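Local coordinates for mandelate racemase/muconate lactonizing enzyme family protein (PDB 3TOY) that belongs to the mandelate racemase/muconate lactonizing enzyme family of the enolase superfamily, pairing an N-terminal capping domain with a barrel domain, at residues L59-Y73 with G367-K379. Numbering follows the deposited sequence.
Sequences LIDVTTDQGVTGHSY and GLGLAWNESAVAK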
loop_
_atom_site.group_PDB
_atom_site.type_symbol
_atom_site.label_atom_id
_atom_site.label_comp_id
_atom_site.label_asym_id
_atom_site.label_seq_id
_atom_site.Cartn_x
_atom_site.Cartn_y
_atom_site.Cartn_z
ATOM N N LEU A 59 -13.808 -0.095 -45.758
ATOM C CA LEU A 59 -14.240 1.274 -46.012
ATOM C C LEU A 59 -15.713 1.374 -45.696
ATOM O O LEU A 59 -16.520 0.582 -46.196
ATOM C CB LEU A 59 -13.984 1.649 -47.486
ATOM C CG LEU A 59 -12.609 1.261 -48.030
ATOM C CD1 LEU A 59 -12.453 1.672 -49.514
ATOM C CD2 LEU A 59 -11.485 1.890 -47.169
ATOM N N ILE A 60 -16.066 2.339 -44.856
ATOM C CA ILE A 60 -17.383 2.397 -44.250
ATOM C C ILE A 60 -18.079 3.638 -44.743
ATOM O O ILE A 60 -17.506 4.730 -44.733
ATOM C CB ILE A 60 -17.271 2.438 -42.680
ATOM C CG1 ILE A 60 -16.602 1.158 -42.162
ATOM C CG2 ILE A 60 -18.609 2.714 -42.029
ATOM C CD1 ILE A 60 -16.418 1.082 -40.604
ATOM N N ASP A 61 -19.324 3.462 -45.188
ATOM C CA ASP A 61 -20.153 4.577 -45.632
ATOM C C ASP A 61 -21.451 4.591 -44.860
ATOM O O ASP A 61 -22.176 3.603 -44.818
ATOM C CB ASP A 61 -20.465 4.465 -47.129
ATOM C CG ASP A 61 -19.219 4.466 -47.972
ATOM O OD1 ASP A 61 -18.396 5.382 -47.819
ATOM O OD2 ASP A 61 -19.049 3.545 -48.794
ATOM N N VAL A 62 -21.758 5.723 -44.263
ATOM C CA VAL A 62 -22.999 5.853 -43.533
ATOM C C VAL A 62 -23.851 6.910 -44.226
ATOM O O VAL A 62 -23.579 8.101 -44.129
ATOM C CB VAL A 62 -22.765 6.257 -42.052
ATOM C CG1 VAL A 62 -24.108 6.512 -41.347
ATOM C CG2 VAL A 62 -21.952 5.174 -41.315
ATOM N N THR A 63 -24.898 6.469 -44.921
ATOM C CA THR A 63 -25.725 7.402 -45.675
ATOM C C THR A 63 -26.736 8.020 -44.733
ATOM O O THR A 63 -27.242 7.347 -43.833
ATOM C CB THR A 63 -26.476 6.696 -46.843
ATOM O OG1 THR A 63 -27.350 5.696 -46.307
ATOM C CG2 THR A 63 -25.498 6.036 -47.799
ATOM N N THR A 64 -27.031 9.295 -44.956
ATOM C CA THR A 64 -28.006 10.025 -44.163
ATOM C C THR A 64 -29.106 10.565 -45.075
ATOM O O THR A 64 -29.033 10.424 -46.296
ATOM C CB THR A 64 -27.359 11.224 -43.460
ATOM O OG1 THR A 64 -27.108 12.275 -44.405
ATOM C CG2 THR A 64 -26.030 10.792 -42.815
ATOM N N ASP A 65 -30.098 11.207 -44.469
ATOM C CA ASP A 65 -31.212 11.793 -45.209
ATOM C C ASP A 65 -31.003 13.280 -45.488
ATOM O O ASP A 65 -31.964 14.007 -45.747
ATOM C CB ASP A 65 -32.531 11.557 -44.454
ATOM C CG ASP A 65 -32.585 12.285 -43.109
ATOM O OD1 ASP A 65 -31.574 12.896 -42.695
ATOM O OD2 ASP A 65 -33.655 12.258 -42.469
ATOM N N GLN A 66 -29.756 13.749 -45.415
ATOM C CA GLN A 66 -29.480 15.164 -45.668
ATOM C C GLN A 66 -28.380 15.384 -46.702
ATOM O O GLN A 66 -27.652 16.377 -46.658
ATOM C CB GLN A 66 -29.216 15.940 -44.366
ATOM C CG GLN A 66 -30.433 16.021 -43.459
ATOM C CD GLN A 66 -30.235 16.944 -42.267
ATOM O OE1 GLN A 66 -29.186 17.561 -42.115
ATOM N NE2 GLN A 66 -31.256 17.045 -41.417
ATOM N N GLY A 67 -28.266 14.442 -47.631
ATOM C CA GLY A 67 -27.392 14.605 -48.790
ATOM C C GLY A 67 -25.928 14.386 -48.479
ATOM O O GLY A 67 -25.061 14.737 -49.284
ATOM N N VAL A 68 -25.649 13.808 -47.308
ATOM C CA VAL A 68 -24.270 13.513 -46.914
ATOM C C VAL A 68 -24.092 12.049 -46.552
ATOM O O VAL A 68 -24.961 11.449 -45.914
ATOM C CB VAL A 68 -23.817 14.358 -45.702
ATOM C CG1 VAL A 68 -22.653 13.661 -44.993
ATOM C CG2 VAL A 68 -23.426 15.764 -46.146
ATOM N N THR A 69 -22.953 11.498 -46.952
ATOM C CA THR A 69 -22.548 10.166 -46.543
ATOM C C THR A 69 -21.244 10.233 -45.738
ATOM O O THR A 69 -20.210 10.678 -46.249
ATOM C CB THR A 69 -22.407 9.225 -47.751
ATOM O OG1 THR A 69 -23.692 9.081 -48.373
ATOM C CG2 THR A 69 -21.918 7.843 -47.326
ATOM N N GLY A 70 -21.315 9.803 -44.475
ATOM C CA GLY A 70 -20.128 9.760 -43.607
ATOM C C GLY A 70 -19.218 8.617 -44.008
ATOM O O GLY A 70 -19.685 7.538 -44.377
ATOM N N HIS A 71 -17.912 8.842 -43.928
ATOM C CA HIS A 71 -16.953 7.835 -44.292
ATOM C C HIS A 71 -15.968 7.607 -43.136
ATOM O O HIS A 71 -15.664 8.532 -42.390
ATOM C CB HIS A 71 -16.115 8.292 -45.488
ATOM C CG HIS A 71 -16.919 8.742 -46.671
ATOM N ND1 HIS A 71 -17.578 7.861 -47.503
ATOM C CD2 HIS A 71 -17.147 9.978 -47.174
ATOM C CE1 HIS A 71 -18.184 8.536 -48.463
ATOM N NE2 HIS A 71 -17.938 9.822 -48.287
ATOM N N SER A 72 -15.444 6.393 -43.053
ATOM C CA SER A 72 -14.305 6.091 -42.191
ATOM C C SER A 72 -13.709 4.809 -42.721
ATOM O O SER A 72 -14.318 4.147 -43.564
ATOM C CB SER A 72 -14.789 5.896 -40.750
ATOM O OG SER A 72 -15.483 4.667 -40.639
ATOM N N TYR A 73 -12.511 4.449 -42.278
ATOM C CA TYR A 73 -11.994 3.119 -42.609
ATOM C C TYR A 73 -11.321 2.449 -41.404
ATOM O O TYR A 73 -10.889 3.124 -40.433
ATOM C CB TYR A 73 -11.000 3.165 -43.795
ATOM C CG TYR A 73 -9.644 3.747 -43.438
ATOM C CD1 TYR A 73 -8.605 2.924 -42.990
ATOM C CD2 TYR A 73 -9.409 5.111 -43.530
ATOM C CE1 TYR A 73 -7.359 3.460 -42.635
ATOM C CE2 TYR A 73 -8.182 5.653 -43.188
ATOM C CZ TYR A 73 -7.168 4.821 -42.732
ATOM O OH TYR A 73 -5.957 5.360 -42.401
ATOM N N GLY A 367 -15.403 17.183 -42.512
ATOM C CA GLY A 367 -15.465 15.913 -41.772
ATOM C C GLY A 367 -14.053 15.469 -41.404
ATOM O O GLY A 367 -13.247 16.287 -40.961
ATOM N N LEU A 368 -13.748 14.192 -41.634
ATOM C CA LEU A 368 -12.413 13.658 -41.400
ATOM C C LEU A 368 -11.521 13.738 -42.626
ATOM O O LEU A 368 -10.381 13.281 -42.593
ATOM C CB LEU A 368 -12.475 12.200 -40.920
ATOM C CG LEU A 368 -13.215 11.971 -39.596
ATOM C CD1 LEU A 368 -13.381 10.468 -39.383
ATOM C CD2 LEU A 368 -12.500 12.641 -38.397
ATOM N N GLY A 369 -12.033 14.311 -43.715
ATOM C CA GLY A 369 -11.255 14.400 -44.937
ATOM C C GLY A 369 -11.092 13.046 -45.594
ATOM O O GLY A 369 -10.070 12.772 -46.205
ATOM N N LEU A 370 -12.102 12.193 -45.468
ATOM C CA LEU A 370 -12.037 10.852 -46.028
ATOM C C LEU A 370 -13.120 10.708 -47.105
ATOM O O LEU A 370 -14.297 10.587 -46.790
ATOM C CB LEU A 370 -12.245 9.795 -44.936
ATOM C CG LEU A 370 -11.231 9.760 -43.778
ATOM C CD1 LEU A 370 -11.605 8.642 -42.797
ATOM C CD2 LEU A 370 -9.834 9.555 -44.302
ATOM N N ALA A 371 -12.717 10.771 -48.364
ATOM C CA ALA A 371 -13.622 10.505 -49.483
ATOM C C ALA A 371 -12.866 9.547 -50.368
ATOM O O ALA A 371 -11.640 9.639 -50.475
ATOM C CB ALA A 371 -13.941 11.778 -50.219
ATOM N N TRP A 372 -13.574 8.619 -50.994
ATOM C CA TRP A 372 -12.905 7.561 -51.720
ATOM C C TRP A 372 -12.564 7.937 -53.162
ATOM O O TRP A 372 -13.371 8.537 -53.877
ATOM C CB TRP A 372 -13.760 6.302 -51.737
ATOM C CG TRP A 372 -14.466 6.036 -50.457
ATOM C CD1 TRP A 372 -15.816 5.919 -50.268
ATOM C CD2 TRP A 372 -13.861 5.863 -49.169
ATOM N NE1 TRP A 372 -16.082 5.670 -48.946
ATOM C CE2 TRP A 372 -14.902 5.634 -48.247
ATOM C CE3 TRP A 372 -12.539 5.873 -48.710
ATOM C CZ2 TRP A 372 -14.667 5.422 -46.890
ATOM C CZ3 TRP A 372 -12.306 5.664 -47.360
ATOM C CH2 TRP A 372 -13.366 5.443 -46.467
ATOM N N ASN A 373 -11.353 7.581 -53.567
ATOM C CA ASN A 373 -11.002 7.503 -54.977
ATOM C C ASN A 373 -11.620 6.204 -55.512
ATOM O O ASN A 373 -11.019 5.131 -55.434
ATOM C CB ASN A 373 -9.482 7.500 -55.121
ATOM C CG ASN A 373 -9.024 7.260 -56.551
ATOM O OD1 ASN A 373 -9.832 7.019 -57.451
ATOM N ND2 ASN A 373 -7.714 7.319 -56.759
ATOM N N GLU A 374 -12.842 6.301 -56.034
ATOM C CA GLU A 374 -13.582 5.106 -56.456
ATOM C C GLU A 374 -12.882 4.223 -57.504
ATOM O O GLU A 374 -13.010 2.996 -57.475
ATOM C CB GLU A 374 -14.991 5.483 -56.927
ATOM C CG GLU A 374 -15.904 5.989 -55.812
ATOM C CD GLU A 374 -16.277 4.897 -54.832
ATOM O OE1 GLU A 374 -15.963 3.717 -55.106
ATOM O OE2 GLU A 374 -16.886 5.217 -53.791
ATOM N N SER A 375 -12.156 4.825 -58.442
ATOM C CA SER A 375 -11.486 4.008 -59.442
ATOM C C SER A 375 -10.446 3.118 -58.753
ATOM O O SER A 375 -10.277 1.950 -59.095
ATOM C CB SER A 375 -10.887 4.864 -60.573
ATOM O OG SER A 375 -9.652 5.459 -60.214
ATOM N N ALA A 376 -9.786 3.656 -57.738
ATOM C CA ALA A 376 -8.820 2.870 -56.986
ATOM C C ALA A 376 -9.513 1.815 -56.105
ATOM O O ALA A 376 -9.061 0.668 -56.024
ATOM C CB ALA A 376 -7.908 3.786 -56.160
ATOM N N VAL A 377 -10.615 2.193 -55.470
ATOM C CA VAL A 377 -11.397 1.224 -54.698
ATOM C C VAL A 377 -11.792 0.046 -55.589
ATOM O O VAL A 377 -11.605 -1.115 -55.226
ATOM C CB VAL A 377 -12.648 1.863 -54.042
ATOM C CG1 VAL A 377 -13.543 0.804 -53.440
ATOM C CG2 VAL A 377 -12.243 2.883 -52.976
ATOM N N ALA A 378 -12.318 0.339 -56.774
ATOM C CA ALA A 378 -12.663 -0.723 -57.712
ATOM C C ALA A 378 -11.461 -1.628 -57.997
ATOM O O ALA A 378 -11.580 -2.848 -58.034
ATOM C CB ALA A 378 -13.207 -0.125 -59.011
ATOM N N LYS A 379 -10.300 -1.021 -58.205
ATOM C CA LYS A 379 -9.082 -1.771 -58.500
ATOM C C LYS A 379 -8.690 -2.720 -57.363
ATOM O O LYS A 379 -8.278 -3.859 -57.600
ATOM C CB LYS A 379 -7.941 -0.791 -58.786
ATOM C CG LYS A 379 -6.667 -1.407 -59.338
ATOM C CD LYS A 379 -5.677 -0.302 -59.701
ATOM C CE LYS A 379 -4.656 -0.763 -60.731
ATOM N NZ LYS A 379 -3.903 -1.966 -60.287
#
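The beta-hairpin of the N-terminal domain, strands 59-64 and 69-73, is where Asp-61, His-71 and Leu-59 receive Trp-372 from the C-terminal segment 367-379, a worked example of one indole tying a chain's end to a sheet. Trp-372 NE1 gives Asp-61 OD1 a nearly straight hydrogen bond of 2.6 Å, with OD1 in the indole plane and offering its syn lone pair. His-71 ND1 donates to Asp-61 OD1 as well, at 2.6 Å, the oxygen lying close to the imidazole plane and the bond more bent (146°). Two donors thus grip OD1 and should hold both rings in their rotation, their planes 77° apart; the paired bonds would probably favour a charged carboxylate. Leu-59 CB lies over a face of the six-membered ring of Trp-372, 4.0 Å from its centroid, a CH-pi contact, while Ser-72 O meets the same ring near its plane at Trp-372 CH2. With CG of Leu-59 anti to the carbonyl carbon (chi1 -46°), CD2 reaches Trp-372 CZ3 and CD1 meets Val-377 CG2 tip to tip, at 3.7 Å. Strand 29-47 pairs with strand 50-64 and brings Arg-35 against Trp-372 and Val-377; Asp-136 of helix 122-142 bonds the backbone N of both His-71 and Leu-368, and helix 324-330 packs against Tyr-73, Leu-368 and Leu-370.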